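Local coordinates for putative uncharacterized protein Ta0848 (Thermoplasma acidophilum, PDB 4MN7), which acts as a type II free methionine-R-sulfoxide reductase, an enzyme built on a GAF domain that reduces the free oxidised amino acid to methionine, at residues E5-Q10 against A132-E137; H35-L40 against E52-D57; V44-D49 against A83-T88. The protein carries 1 engineered substitution. One frame throughout, in Å; residues are numbered along the deposited sequence.

How the interactions relate
The three contacts tie the two ends, one edge and the loops of a single GAF domain together. Along the chain, interactions 2 and 3 both fall between the two halves of interaction 1, and their own segments alternate: 35-40, 44-49, 52-57, 83-88. Both depend on the hairpin of strands 37-44 and 52-53, interaction 2 on its pairing and interaction 3 on its connection. They touch where Leu40 CD2 meets Thr48 CG2 at 3.7 Å, with centres about 17 Å apart. Interaction 1, which pairs the terminal helices, has its centre about 18 and 23 Å from those of interactions 2 and 3. The helix pair thus stands apart, while sheet edge and loops adjoin.

Interaction 1 of 3, residues E5-Q10 against A132-E137; sequences EFARSQ and APLVHE
Leu134 reaches from helix 118-136 into helix 2-21 and spreads its two methyls over Phe6, Ala7 and Gln10. CD1 settles on the aliphatic start of Gln10, 3.7 Å from its CB. CD2 also meets Gln10, at CG, and in addition approaches Phe6 CE2 obliquely at 3.9 Å. With CG anti to its own carbonyl carbon (chi1 -68°), Leu134 lays this fork across the neighbouring helix. Beneath it, the small side chain of Ala7 lets the backbones come close: its CB is 3.4 Å from Leu134 O and 3.9 Å from Glu137 CB, while the CA atoms of Ala7 and Leu134 are 5.2 Å apart. Cutting Leu134 back to an alanine removes both methyls and would probably leave a gap between the helices, with the Phe6 ring and the Gln10 methylenes missing the branch that covers them.

Gln10 CG also lies over one face of the Phe6 ring, offset toward its rim, so the two residues that receive Leu134 brace each other. No hydrogen bond crosses the contact. Leu134 O instead accepts the backbone N of Glu137, three residues on; helix 118-136 is kinked at Pro133 and Leu134. Farther out, the second subunit closes over the pair: its Tyr17 meets Phe6 edge-to-face, and its Leu130 packs on Glu137. Behind Leu134, Val135 rests on Phe30, Val32 and Val96 of the sheet.

The axes of the two short helical segments approach to 8.9 Å and run at 131° to each other, a steeply inclined, largely antiparallel crossing. It is the pairing of N-terminal and C-terminal helices beside a central antiparallel sheet that belongs to the GAF fold, placed here against the dimer interface.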
ATOM      1  N   GLU A   5      -9.115   7.650  -0.988  1.00 37.87           N
ATOM      2  CA  GLU A   5      -8.183   8.394  -1.792  1.00 43.31           C
ATOM      3  C   GLU A   5      -6.733   8.057  -1.414  1.00 43.26           C
ATOM      4  O   GLU A   5      -5.890   8.021  -2.267  1.00 41.69           O
ATOM      5  CB  GLU A   5      -8.512   9.897  -1.835  1.00 52.70           C
ATOM      6  CG  GLU A   5      -9.861  10.176  -2.550  1.00 57.70           C
ATOM      7  CD  GLU A   5     -10.095   9.488  -3.954  1.00 60.88           C
ATOM      8  OE1 GLU A   5      -9.248   9.556  -4.890  1.00 60.61           O
ATOM      9  OE2 GLU A   5     -11.190   8.902  -4.148  1.00 61.36           O
ATOM     10  N   PHE A   6      -6.477   7.771  -0.142  1.00 41.49           N
ATOM     11  CA  PHE A   6      -5.187   7.293   0.285  1.00 38.37           C
ATOM     12  C   PHE A   6      -4.868   5.940  -0.395  1.00 36.26           C
ATOM     13  O   PHE A   6      -3.824   5.789  -1.008  1.00 37.20           O
ATOM     14  CB  PHE A   6      -5.167   7.091   1.793  1.00 36.78           C
ATOM     15  CG  PHE A   6      -3.959   6.356   2.270  1.00 37.47           C
ATOM     16  CD1 PHE A   6      -2.719   6.982   2.272  1.00 35.22           C
ATOM     17  CD2 PHE A   6      -4.041   5.066   2.724  1.00 39.74           C
ATOM     18  CE1 PHE A   6      -1.579   6.307   2.682  1.00 38.32           C
ATOM     19  CE2 PHE A   6      -2.920   4.405   3.195  1.00 33.88           C
ATOM     20  CZ  PHE A   6      -1.683   5.010   3.155  1.00 33.62           C
ATOM     21  N   ALA A   7      -5.829   5.023  -0.372  1.00 36.85           N
ATOM     22  CA  ALA A   7      -5.657   3.726  -1.015  1.00 36.65           C
ATOM     23  C   ALA A   7      -5.404   3.864  -2.481  1.00 38.85           C
ATOM     24  O   ALA A   7      -4.554   3.139  -3.066  1.00 37.54           O
ATOM     25  CB  ALA A   7      -6.828   2.782  -0.749  1.00 35.15           C
ATOM     26  N   ARG A   8      -6.140   4.761  -3.121  1.00 34.94           N
ATOM     27  CA  ARG A   8      -5.939   4.916  -4.566  1.00 35.11           C
ATOM     28  C   ARG A   8      -4.557   5.436  -4.891  1.00 36.55           C
ATOM     29  O   ARG A   8      -3.972   4.996  -5.899  1.00 37.07           O
ATOM     30  CB  ARG A   8      -7.015   5.821  -5.194  1.00 38.10           C
ATOM     31  CG  ARG A   8      -6.875   5.928  -6.697  1.00 41.58           C
ATOM     32  CD  ARG A   8      -7.726   7.026  -7.282  1.00 48.85           C
ATOM     33  NE  ARG A   8      -8.955   6.405  -7.774  1.00 58.87           N
ATOM     34  CZ  ARG A   8     -10.102   6.469  -7.160  1.00 51.96           C
ATOM     35  NH1 ARG A   8     -10.196   7.151  -6.058  1.00 53.84           N
ATOM     36  NH2 ARG A   8     -11.141   5.859  -7.658  1.00 65.58           N
ATOM     37  N   SER A   9      -4.001   6.349  -4.050  1.00 40.70           N
ATOM     38  CA  SER A   9      -2.636   6.821  -4.311  1.00 37.74           C
ATOM     39  C   SER A   9      -1.597   5.691  -4.088  1.00 37.70           C
ATOM     40  O   SER A   9      -0.616   5.613  -4.830  1.00 36.88           O
ATOM     41  CB  SER A   9      -2.262   8.164  -3.570  1.00 43.49           C
ATOM     42  OG  SER A   9      -1.702   8.006  -2.282  1.00 52.29           O
ATOM     43  N   GLN A  10      -1.811   4.829  -3.089  1.00 35.28           N
ATOM     44  CA  GLN A  10      -0.965   3.620  -2.928  1.00 34.25           C
ATOM     45  C   GLN A  10      -1.001   2.731  -4.158  1.00 33.11           C
ATOM     46  O   GLN A  10       0.021   2.309  -4.654  1.00 31.29           O
ATOM     47  CB  GLN A  10      -1.391   2.812  -1.715  1.00 34.49           C
ATOM     48  CG  GLN A  10      -1.076   3.493  -0.401  1.00 37.94           C
ATOM     49  CD  GLN A  10       0.435   3.621  -0.175  1.00 40.85           C
ATOM     50  OE1 GLN A  10       1.120   2.614  -0.079  1.00 43.16           O
ATOM     51  NE2 GLN A  10       0.931   4.829  -0.106  1.00 38.31           N
ATOM     52  N   ALA A 132      -3.403  -6.101  -0.701  1.00 33.35           N
ATOM     53  CA  ALA A 132      -4.825  -6.416  -0.543  1.00 31.56           C
ATOM     54  C   ALA A 132      -5.638  -5.524   0.402  1.00 31.09           C
ATOM     55  O   ALA A 132      -6.749  -5.154   0.060  1.00 31.21           O
ATOM     56  CB  ALA A 132      -5.017  -7.850  -0.186  1.00 32.15           C
ATOM     57  N   PRO A 133      -5.099  -5.160   1.565  1.00 31.90           N
ATOM     58  CA  PRO A 133      -5.961  -4.317   2.406  1.00 31.68           C
ATOM     59  C   PRO A 133      -6.279  -3.015   1.751  1.00 29.58           C
ATOM     60  O   PRO A 133      -7.353  -2.452   1.911  1.00 32.08           O
ATOM     61  CB  PRO A 133      -5.087  -4.080   3.665  1.00 32.85           C
ATOM     62  CG  PRO A 133      -4.328  -5.383   3.778  1.00 32.65           C
ATOM     63  CD  PRO A 133      -4.004  -5.771   2.353  1.00 34.50           C
ATOM     64  N   LEU A 134      -5.316  -2.508   1.001  1.00 30.30           N
ATOM     65  CA  LEU A 134      -5.524  -1.275   0.361  1.00 30.78           C
ATOM     66  C   LEU A 134      -6.544  -1.396  -0.746  1.00 32.54           C
ATOM     67  O   LEU A 134      -7.386  -0.554  -0.883  1.00 35.73           O
ATOM     68  CB  LEU A 134      -4.224  -0.713  -0.193  1.00 34.36           C
ATOM     69  CG  LEU A 134      -3.222  -0.271   0.862  1.00 35.93           C
ATOM     70  CD1 LEU A 134      -1.823  -0.286   0.260  1.00 35.97           C
ATOM     71  CD2 LEU A 134      -3.611   1.106   1.321  1.00 33.04           C
ATOM     72  N   VAL A 135      -6.445  -2.417  -1.566  1.00 32.29           N
ATOM     73  CA  VAL A 135      -7.406  -2.638  -2.676  1.00 31.69           C
ATOM     74  C   VAL A 135      -8.797  -2.882  -2.078  1.00 30.66           C
ATOM     75  O   VAL A 135      -9.790  -2.491  -2.626  1.00 31.70           O
ATOM     76  CB  VAL A 135      -7.051  -3.907  -3.454  1.00 31.89           C
ATOM     77  CG1 VAL A 135      -8.197  -4.314  -4.386  1.00 35.47           C
ATOM     78  CG2 VAL A 135      -5.818  -3.680  -4.251  1.00 33.67           C
ATOM     79  N   HIS A 136      -8.833  -3.495  -0.913  1.00 32.39           N
ATOM     80  CA  HIS A 136     -10.076  -3.790  -0.243  1.00 31.52           C
ATOM     81  C   HIS A 136     -10.889  -2.549   0.104  1.00 37.84           C
ATOM     82  O   HIS A 136     -12.095  -2.585   0.170  1.00 38.32           O
ATOM     83  CB  HIS A 136      -9.810  -4.577   1.031  1.00 36.28           C
ATOM     84  CG  HIS A 136     -11.051  -4.940   1.788  1.00 36.46           C
ATOM     85  ND1 HIS A 136     -11.428  -4.286   2.938  1.00 42.30           N
ATOM     86  CD2 HIS A 136     -12.017  -5.860   1.549  1.00 35.49           C
ATOM     87  CE1 HIS A 136     -12.556  -4.807   3.400  1.00 39.90           C
ATOM     88  NE2 HIS A 136     -12.932  -5.763   2.575  1.00 42.12           N
ATOM     89  N   GLU A 137     -10.234  -1.438   0.313  1.00 38.22           N
ATOM     90  CA  GLU A 137     -10.973  -0.204   0.536  1.00 38.94           C
ATOM     91  C   GLU A 137     -11.911   0.126  -0.594  1.00 40.92           C
ATOM     92  O   GLU A 137     -12.844   0.903  -0.399  1.00 32.84           O
ATOM     93  CB  GLU A 137      -9.996   0.965   0.742  1.00 37.46           C
ATOM     94  CG  GLU A 137      -9.226   0.888   2.046  1.00 35.06           C
ATOM     95  CD  GLU A 137     -10.173   0.962   3.232  1.00 41.38           C
ATOM     96  OE1 GLU A 137     -10.961   1.933   3.280  1.00 38.26           O
ATOM     97  OE2 GLU A 137     -10.108   0.071   4.093  1.00 36.90           O
TER

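Interaction 2 of 3, residues H35-L40 against E52-D57; sequences HGKLKL and EINLGD
With CG anti to the backbone N (chi1 -177°), Lys37 runs across Ile53 O and Asn54; the bend at chi3 (61°) then directs NZ to a water shared with Asn54. The first part of the chain brushes the backbone, CG lying 3.4 Å from Ile53 O. Beyond it the Lys37 chain passes Asn54 obliquely, CD 3.6 Å from Asn54 OD1. The shared water accepts from both Lys37 NZ and Asn54 ND2.

The next pair is the firm one. Leu38 and Ile53 form an antiparallel hydrogen-bonded pair: Leu38 N gives to Ile53 O at 3.0 Å, and Ile53 N gives back to Leu38 O at 2.9 Å. Leu38 O also receives a CA-H...O contact from Glu52. The two side chains point to the same face of the sheet, where Leu38 CB lies 4.0 Å from Ile53 CB.

Lys39 and Glu52, the neighbouring non-hydrogen-bonded pair, send their side chains to the opposite face, where they run side by side in the same direction and touch through methylenes, Lys39 CD to Glu52 CG at 4.1 Å. Their charged ends stay apart, so any attraction is probably modest. At the open end of the hairpin, away from its connecting loop, the backbones part. A second water spans the opening, donating to Gly36 O and accepting from Leu55 N, while Leu55 CG rests 3.7 Å from Gly36 O.

This hairpin makes one margin of the sheet within the chain, with 52-53 outermost. Strand 27-34 flanks 37-44 on its other side, pairing Val32 with Lys39 and packing Leu33 on Leu38, while Ile53 lies against Tyr31 and against Cys60 and Ser61 of helix 59-66.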
ATOM      1  N   HIS A  35     -19.884  -4.367  -6.590  1.00 39.53           N
ATOM      2  CA  HIS A  35     -21.241  -4.845  -6.939  1.00 37.01           C
ATOM      3  C   HIS A  35     -21.232  -5.886  -8.063  1.00 38.76           C
ATOM      4  O   HIS A  35     -22.063  -5.880  -8.992  1.00 39.74           O
ATOM      5  CB  HIS A  35     -22.125  -3.660  -7.320  1.00 37.95           C
ATOM      6  CG  HIS A  35     -22.201  -2.621  -6.251  1.00 36.98           C
ATOM      7  ND1 HIS A  35     -23.079  -2.711  -5.195  1.00 37.92           N
ATOM      8  CD2 HIS A  35     -21.472  -1.500  -6.051  1.00 36.64           C
ATOM      9  CE1 HIS A  35     -22.901  -1.666  -4.400  1.00 39.64           C
ATOM     10  NE2 HIS A  35     -21.915  -0.925  -4.889  1.00 39.21           N
ATOM     11  N   GLY A  36     -20.272  -6.780  -7.988  1.00 33.74           N
ATOM     12  CA  GLY A  36     -20.250  -7.931  -8.893  1.00 35.92           C
ATOM     13  C   GLY A  36     -19.717  -7.649 -10.268  1.00 36.51           C
ATOM     14  O   GLY A  36     -19.848  -8.462 -11.150  1.00 34.74           O
ATOM     15  N   LYS A  37     -19.088  -6.496 -10.438  1.00 31.63           N
ATOM     16  CA  LYS A  37     -18.396  -6.189 -11.643  1.00 34.79           C
ATOM     17  C   LYS A  37     -17.013  -5.583 -11.373  1.00 32.98           C
ATOM     18  O   LYS A  37     -16.787  -4.874 -10.364  1.00 36.67           O
ATOM     19  CB  LYS A  37     -19.298  -5.172 -12.368  1.00 37.98           C
ATOM     20  CG  LYS A  37     -18.836  -4.709 -13.718  1.00 42.52           C
ATOM     21  CD  LYS A  37     -20.011  -4.206 -14.575  1.00 42.61           C
ATOM     22  CE  LYS A  37     -20.784  -3.025 -14.024  1.00 41.25           C
ATOM     23  NZ  LYS A  37     -22.044  -2.871 -14.836  1.00 39.77           N
ATOM     24  N   LEU A  38     -16.076  -5.853 -12.264  1.00 30.72           N
ATOM     25  CA  LEU A  38     -14.744  -5.284 -12.165  1.00 34.21           C
ATOM     26  C   LEU A  38     -14.737  -3.798 -12.551  1.00 37.83           C
ATOM     27  O   LEU A  38     -15.260  -3.437 -13.588  1.00 37.29           O
ATOM     28  CB  LEU A  38     -13.757  -6.059 -13.036  1.00 36.16           C
ATOM     29  CG  LEU A  38     -13.443  -7.502 -12.536  1.00 35.40           C
ATOM     30  CD1 LEU A  38     -12.882  -8.395 -13.612  1.00 35.89           C
ATOM     31  CD2 LEU A  38     -12.495  -7.448 -11.350  1.00 32.12           C
ATOM     32  N   LYS A  39     -14.075  -2.974 -11.727  1.00 34.93           N
ATOM     33  CA  LYS A  39     -13.890  -1.572 -11.973  1.00 35.71           C
ATOM     34  C   LYS A  39     -12.427  -1.158 -11.884  1.00 35.21           C
ATOM     35  O   LYS A  39     -11.816  -1.355 -10.890  1.00 34.51           O
ATOM     36  CB  LYS A  39     -14.708  -0.802 -10.953  1.00 39.13           C
ATOM     37  CG  LYS A  39     -14.647   0.711 -11.050  1.00 37.75           C
ATOM     38  CD  LYS A  39     -15.134   1.271 -12.376  1.00 45.94           C
ATOM     39  CE  LYS A  39     -14.695   2.737 -12.579  1.00 49.76           C
ATOM     40  NZ  LYS A  39     -14.814   3.536 -11.314  1.00 53.23           N
ATOM     41  N   LEU A  40     -11.881  -0.566 -12.928  1.00 33.63           N
ATOM     42  CA  LEU A  40     -10.490  -0.074 -12.878  1.00 33.96           C
ATOM     43  C   LEU A  40     -10.373   1.094 -11.919  1.00 34.34           C
ATOM     44  O   LEU A  40     -10.998   2.125 -12.105  1.00 37.93           O
ATOM     45  CB  LEU A  40     -10.059   0.384 -14.253  1.00 37.20           C
ATOM     46  CG  LEU A  40      -8.606   0.804 -14.502  1.00 40.90           C
ATOM     47  CD1 LEU A  40      -7.630  -0.296 -14.172  1.00 40.82           C
ATOM     48  CD2 LEU A  40      -8.436   1.290 -15.933  1.00 43.68           C
ATOM     49  N   GLU A  52     -15.018  -0.917 -16.984  1.00 34.16           N
ATOM     50  CA  GLU A  52     -15.917  -1.838 -16.255  1.00 38.09           C
ATOM     51  C   GLU A  52     -15.976  -3.128 -17.018  1.00 39.17           C
ATOM     52  O   GLU A  52     -16.164  -3.123 -18.239  1.00 38.62           O
ATOM     53  CB  GLU A  52     -17.331  -1.316 -16.103  1.00 44.14           C
ATOM     54  CG  GLU A  52     -17.431   0.120 -15.604  1.00 49.44           C
ATOM     55  CD  GLU A  52     -17.421   1.167 -16.733  1.00 51.67           C
ATOM     56  OE1 GLU A  52     -17.575   0.771 -17.927  1.00 46.52           O
ATOM     57  OE2 GLU A  52     -17.269   2.382 -16.404  1.00 46.98           O
ATOM     58  N   ILE A  53     -15.771  -4.237 -16.318  1.00 34.02           N
ATOM     59  CA  ILE A  53     -15.759  -5.578 -16.957  1.00 36.55           C
ATOM     60  C   ILE A  53     -16.704  -6.496 -16.227  1.00 37.16           C
ATOM     61  O   ILE A  53     -16.510  -6.819 -15.065  1.00 32.57           O
ATOM     62  CB  ILE A  53     -14.357  -6.180 -17.035  1.00 37.48           C
ATOM     63  CG1 ILE A  53     -13.398  -5.230 -17.818  1.00 37.79           C
ATOM     64  CG2 ILE A  53     -14.329  -7.591 -17.656  1.00 34.30           C
ATOM     65  CD1 ILE A  53     -11.942  -5.676 -17.617  1.00 37.97           C
ATOM     66  N   ASN A  54     -17.748  -6.887 -16.936  1.00 33.71           N
ATOM     67  CA  ASN A  54     -18.683  -7.878 -16.449  1.00 32.55           C
ATOM     68  C   ASN A  54     -18.021  -9.227 -16.416  1.00 33.36           C
ATOM     69  O   ASN A  54     -17.133  -9.494 -17.181  1.00 36.00           O
ATOM     70  CB  ASN A  54     -19.934  -7.895 -17.345  1.00 30.08           C
ATOM     71  CG  ASN A  54     -20.834  -6.685 -17.145  1.00 32.64           C
ATOM     72  OD1 ASN A  54     -21.849  -6.709 -16.373  1.00 40.31           O
ATOM     73  ND2 ASN A  54     -20.626  -5.727 -17.948  1.00 31.21           N
ATOM     74  N   LEU A  55     -18.337 -10.025 -15.403  1.00 36.02           N
ATOM     75  CA  LEU A  55     -17.807 -11.369 -15.271  1.00 36.56           C
ATOM     76  C   LEU A  55     -18.141 -12.157 -16.524  1.00 39.71           C
ATOM     77  O   LEU A  55     -19.291 -12.341 -16.891  1.00 37.28           O
ATOM     78  CB  LEU A  55     -18.375 -12.018 -14.061  1.00 36.61           C
ATOM     79  CG  LEU A  55     -18.055 -11.316 -12.713  1.00 40.43           C
ATOM     80  CD1 LEU A  55     -18.689 -12.051 -11.545  1.00 42.89           C
ATOM     81  CD2 LEU A  55     -16.571 -11.211 -12.534  1.00 40.43           C
ATOM     82  N   GLY A  56     -17.117 -12.533 -17.252  1.00 46.73           N
ATOM     83  CA  GLY A  56     -17.285 -13.005 -18.591  1.00 45.93           C
ATOM     84  C   GLY A  56     -16.218 -13.969 -19.013  1.00 48.54           C
ATOM     85  O   GLY A  56     -15.755 -14.764 -18.216  1.00 56.13           O
ATOM     86  N   ASP A  57     -15.841 -13.859 -20.275  1.00 47.77           N
ATOM     87  CA  ASP A  57     -14.799 -14.690 -20.916  1.00 63.33           C
ATOM     88  C   ASP A  57     -13.346 -14.171 -20.954  1.00 58.70           C
ATOM     89  O   ASP A  57     -12.466 -14.991 -21.188  1.00 59.01           O
ATOM     90  CB  ASP A  57     -15.195 -14.989 -22.372  1.00 66.92           C
ATOM     91  CG  ASP A  57     -16.208 -16.072 -22.459  1.00 65.23           C
ATOM     92  OD1 ASP A  57     -16.234 -16.929 -21.556  1.00 70.22           O
ATOM     93  OD2 ASP A  57     -16.985 -16.047 -23.417  1.00 69.79           O
TER
HETATM   94  O   HOH W   1     -20.435  -8.701 -13.704  1.00 33.63           O
HETATM   95  O   HOH W   2     -21.577  -2.921 -17.667  1.00 37.28           O

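Interaction 3 of 3, residues V44-D49 against A83-T88; sequences VGEKTD and ASFPST. Engineered in segment 83-88: Ser84 (natural residue Cys).
Thr48 and Ser84 bring the two loops nearest, their CA atoms 6.2 Å apart, and neither segment has regular secondary structure across the contact. Segment 44-49 leaves strand 37-44 and runs extended through Glu46, Lys47 and Thr48. In 83-88 the chain turns back just past Phe85, where the backbone N of Thr88 hydrogen-bonds to Phe85 O around Pro86 and Ser87, a beta turn that begins at Phe85, whose ring reaches the other loop.

That ring carries the contact. Lys47 O sits at its edge, near the ring plane, 3.2 Å from Phe85 CE1. Glu46, extended, and Phe85 run by one another in antiparallel fashion, Glu46 OE1 meeting Phe85 CD1 obliquely at 3.2 Å, with the carboxylate plane turned 37° from the ring. Thr48 closes the far end, its CB 3.8 Å from Phe85 CZ. Ser84 CB covers part of one ring face from within its own loop.

Thr48 holds OG1 opposite its backbone N (chi1 -180°), which sets the hydroxyl on the Ser84 side. One water links them, 2.8 Å from Thr48 OG1 and 2.9 Å from Ser84 OG. Both hydroxyls have a further partner in His50: its backbone N for Thr48 and its ND1 for Ser84. Trp27 backs the loops, meeting the Phe85 ring at an inclined angle and hydrogen-bonding through NE1 to Glu46 O.

Ser84 is an engineered replacement for cysteine. Free methionine-R-sulfoxide reductases work through cysteines in a pocket framed by loops of the GAF domain; the joining of these loops, with Trp27 and His50 beside them, is consistent with one wall of such a pocket.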
ATOM      1  N   VAL A  44      -1.277   2.634 -14.701  1.00 37.21           N
ATOM      2  CA  VAL A  44      -0.299   3.414 -15.432  1.00 40.77           C
ATOM      3  C   VAL A  44      -0.159   2.849 -16.799  1.00 39.29           C
ATOM      4  O   VAL A  44      -0.100   1.618 -16.990  1.00 38.09           O
ATOM      5  CB  VAL A  44       1.076   3.416 -14.710  1.00 44.90           C
ATOM      6  CG1 VAL A  44       2.131   4.092 -15.560  1.00 55.96           C
ATOM      7  CG2 VAL A  44       0.962   4.209 -13.415  1.00 41.66           C
ATOM      8  N   GLY A  45      -0.093   3.764 -17.760  1.00 39.97           N
ATOM      9  CA  GLY A  45       0.106   3.438 -19.178  1.00 34.72           C
ATOM     10  C   GLY A  45      -0.972   4.116 -20.025  1.00 36.40           C
ATOM     11  O   GLY A  45      -1.675   5.000 -19.548  1.00 45.60           O
ATOM     12  N   GLU A  46      -1.136   3.645 -21.249  1.00 42.19           N
ATOM     13  CA  GLU A  46      -2.146   4.156 -22.196  1.00 48.18           C
ATOM     14  C   GLU A  46      -3.583   3.929 -21.674  1.00 53.80           C
ATOM     15  O   GLU A  46      -3.860   2.965 -20.938  1.00 49.01           O
ATOM     16  CB  GLU A  46      -1.939   3.347 -23.471  1.00 56.09           C
ATOM     17  CG  GLU A  46      -2.414   3.857 -24.810  1.00 65.67           C
ATOM     18  CD  GLU A  46      -2.353   2.718 -25.841  1.00 69.56           C
ATOM     19  OE1 GLU A  46      -1.605   1.725 -25.600  1.00 68.61           O
ATOM     20  OE2 GLU A  46      -3.067   2.772 -26.864  1.00 64.95           O
ATOM     21  N   LYS A  47      -4.503   4.791 -22.092  1.00 56.60           N
ATOM     22  CA  LYS A  47      -5.914   4.695 -21.726  1.00 49.75           C
ATOM     23  C   LYS A  47      -6.554   3.454 -22.225  1.00 46.25           C
ATOM     24  O   LYS A  47      -6.370   3.075 -23.382  1.00 49.11           O
ATOM     25  CB  LYS A  47      -6.710   5.835 -22.316  1.00 59.03           C
ATOM     26  CG  LYS A  47      -7.087   6.868 -21.282  1.00 75.22           C
ATOM     27  CD  LYS A  47      -8.389   7.545 -21.675  1.00 87.91           C
ATOM     28  CE  LYS A  47      -8.826   8.556 -20.636  1.00 97.18           C
ATOM     29  NZ  LYS A  47      -9.791   9.510 -21.254  1.00110.36           N
ATOM     30  N   THR A  48      -7.324   2.792 -21.378  1.00 39.91           N
ATOM     31  CA  THR A  48      -8.035   1.590 -21.855  1.00 43.24           C
ATOM     32  C   THR A  48      -9.491   1.934 -22.021  1.00 39.79           C
ATOM     33  O   THR A  48      -9.994   2.824 -21.352  1.00 43.24           O
ATOM     34  CB  THR A  48      -7.911   0.356 -20.939  1.00 44.89           C
ATOM     35  OG1 THR A  48      -8.652  -0.762 -21.517  1.00 40.37           O
ATOM     36  CG2 THR A  48      -8.452   0.631 -19.536  1.00 43.04           C
ATOM     37  N   ASP A  49     -10.154   1.231 -22.915  1.00 41.96           N
ATOM     38  CA  ASP A  49     -11.601   1.342 -23.062  1.00 48.40           C
ATOM     39  C   ASP A  49     -12.362   0.449 -22.060  1.00 53.57           C
ATOM     40  O   ASP A  49     -13.583   0.589 -21.905  1.00 51.65           O
ATOM     41  CB  ASP A  49     -11.994   0.942 -24.481  1.00 54.83           C
ATOM     42  CG  ASP A  49     -11.693   2.037 -25.495  1.00 60.52           C
ATOM     43  OD1 ASP A  49     -11.969   3.228 -25.180  1.00 69.15           O
ATOM     44  OD2 ASP A  49     -11.190   1.699 -26.597  1.00 64.23           O
ATOM     45  N   ALA A  83      -7.182  -8.364 -26.688  1.00 59.04           N
ATOM     46  CA  ALA A  83      -6.573  -7.412 -25.759  1.00 62.54           C
ATOM     47  C   ALA A  83      -7.226  -6.035 -25.854  1.00 53.29           C
ATOM     48  O   ALA A  83      -8.115  -5.794 -26.669  1.00 51.85           O
ATOM     49  CB  ALA A  83      -5.027  -7.334 -25.951  1.00 66.13           C
ATOM     50  N   SER A  84      -6.786  -5.158 -24.964  1.00 43.67           N
ATOM     51  CA  SER A  84      -7.211  -3.775 -24.917  1.00 47.21           C
ATOM     52  C   SER A  84      -6.331  -2.888 -25.770  1.00 41.72           C
ATOM     53  O   SER A  84      -6.682  -1.760 -26.035  1.00 48.54           O
ATOM     54  CB  SER A  84      -7.157  -3.274 -23.463  1.00 50.65           C
ATOM     55  OG  SER A  84      -8.063  -3.978 -22.631  1.00 63.51           O
ATOM     56  N   PHE A  85      -5.177  -3.397 -26.182  1.00 43.01           N
ATOM     57  CA  PHE A  85      -4.204  -2.625 -26.932  1.00 42.03           C
ATOM     58  C   PHE A  85      -3.629  -3.511 -27.992  1.00 45.71           C
ATOM     59  O   PHE A  85      -3.411  -4.741 -27.789  1.00 42.72           O
ATOM     60  CB  PHE A  85      -3.055  -2.038 -26.078  1.00 43.24           C
ATOM     61  CG  PHE A  85      -3.531  -1.368 -24.859  1.00 43.26           C
ATOM     62  CD1 PHE A  85      -4.137  -0.153 -24.938  1.00 46.49           C
ATOM     63  CD2 PHE A  85      -3.434  -2.018 -23.613  1.00 46.77           C
ATOM     64  CE1 PHE A  85      -4.587   0.461 -23.801  1.00 55.78           C
ATOM     65  CE2 PHE A  85      -3.899  -1.421 -22.470  1.00 46.06           C
ATOM     66  CZ  PHE A  85      -4.478  -0.176 -22.562  1.00 49.72           C
ATOM     67  N   PRO A  86      -3.431  -2.903 -29.167  1.00 49.76           N
ATOM     68  CA  PRO A  86      -3.027  -3.710 -30.283  1.00 53.42           C
ATOM     69  C   PRO A  86      -1.582  -4.153 -30.140  1.00 50.62           C
ATOM     70  O   PRO A  86      -1.227  -5.251 -30.615  1.00 54.21           O
ATOM     71  CB  PRO A  86      -3.274  -2.789 -31.504  1.00 51.59           C
ATOM     72  CG  PRO A  86      -3.428  -1.420 -30.976  1.00 53.42           C
ATOM     73  CD  PRO A  86      -3.838  -1.528 -29.546  1.00 49.60           C
ATOM     74  N   SER A  87      -0.760  -3.336 -29.467  1.00 43.35           N
ATOM     75  CA  SER A  87       0.629  -3.758 -29.193  1.00 45.17           C
ATOM     76  C   SER A  87       0.789  -4.968 -28.261  1.00 50.79           C
ATOM     77  O   SER A  87       1.813  -5.632 -28.295  1.00 45.68           O
ATOM     78  CB  SER A  87       1.459  -2.600 -28.693  1.00 47.02           C
ATOM     79  OG  SER A  87       0.930  -2.048 -27.539  1.00 43.44           O
ATOM     80  N   THR A  88      -0.239  -5.313 -27.488  1.00 49.07           N
ATOM     81  CA  THR A  88      -0.059  -6.322 -26.468  1.00 42.45           C
ATOM     82  C   THR A  88       0.164  -7.673 -27.087  1.00 37.57           C
ATOM     83  O   THR A  88      -0.614  -8.119 -27.867  1.00 43.64           O
ATOM     84  CB  THR A  88      -1.317  -6.413 -25.574  1.00 40.07           C
ATOM     85  OG1 THR A  88      -1.464  -5.186 -24.842  1.00 39.64           O
ATOM     86  CG2 THR A  88      -1.183  -7.580 -24.633  1.00 38.14           C
TER
HETATM   87  O   HOH W   3      -7.466  -2.817 -20.088  1.00 54.19           O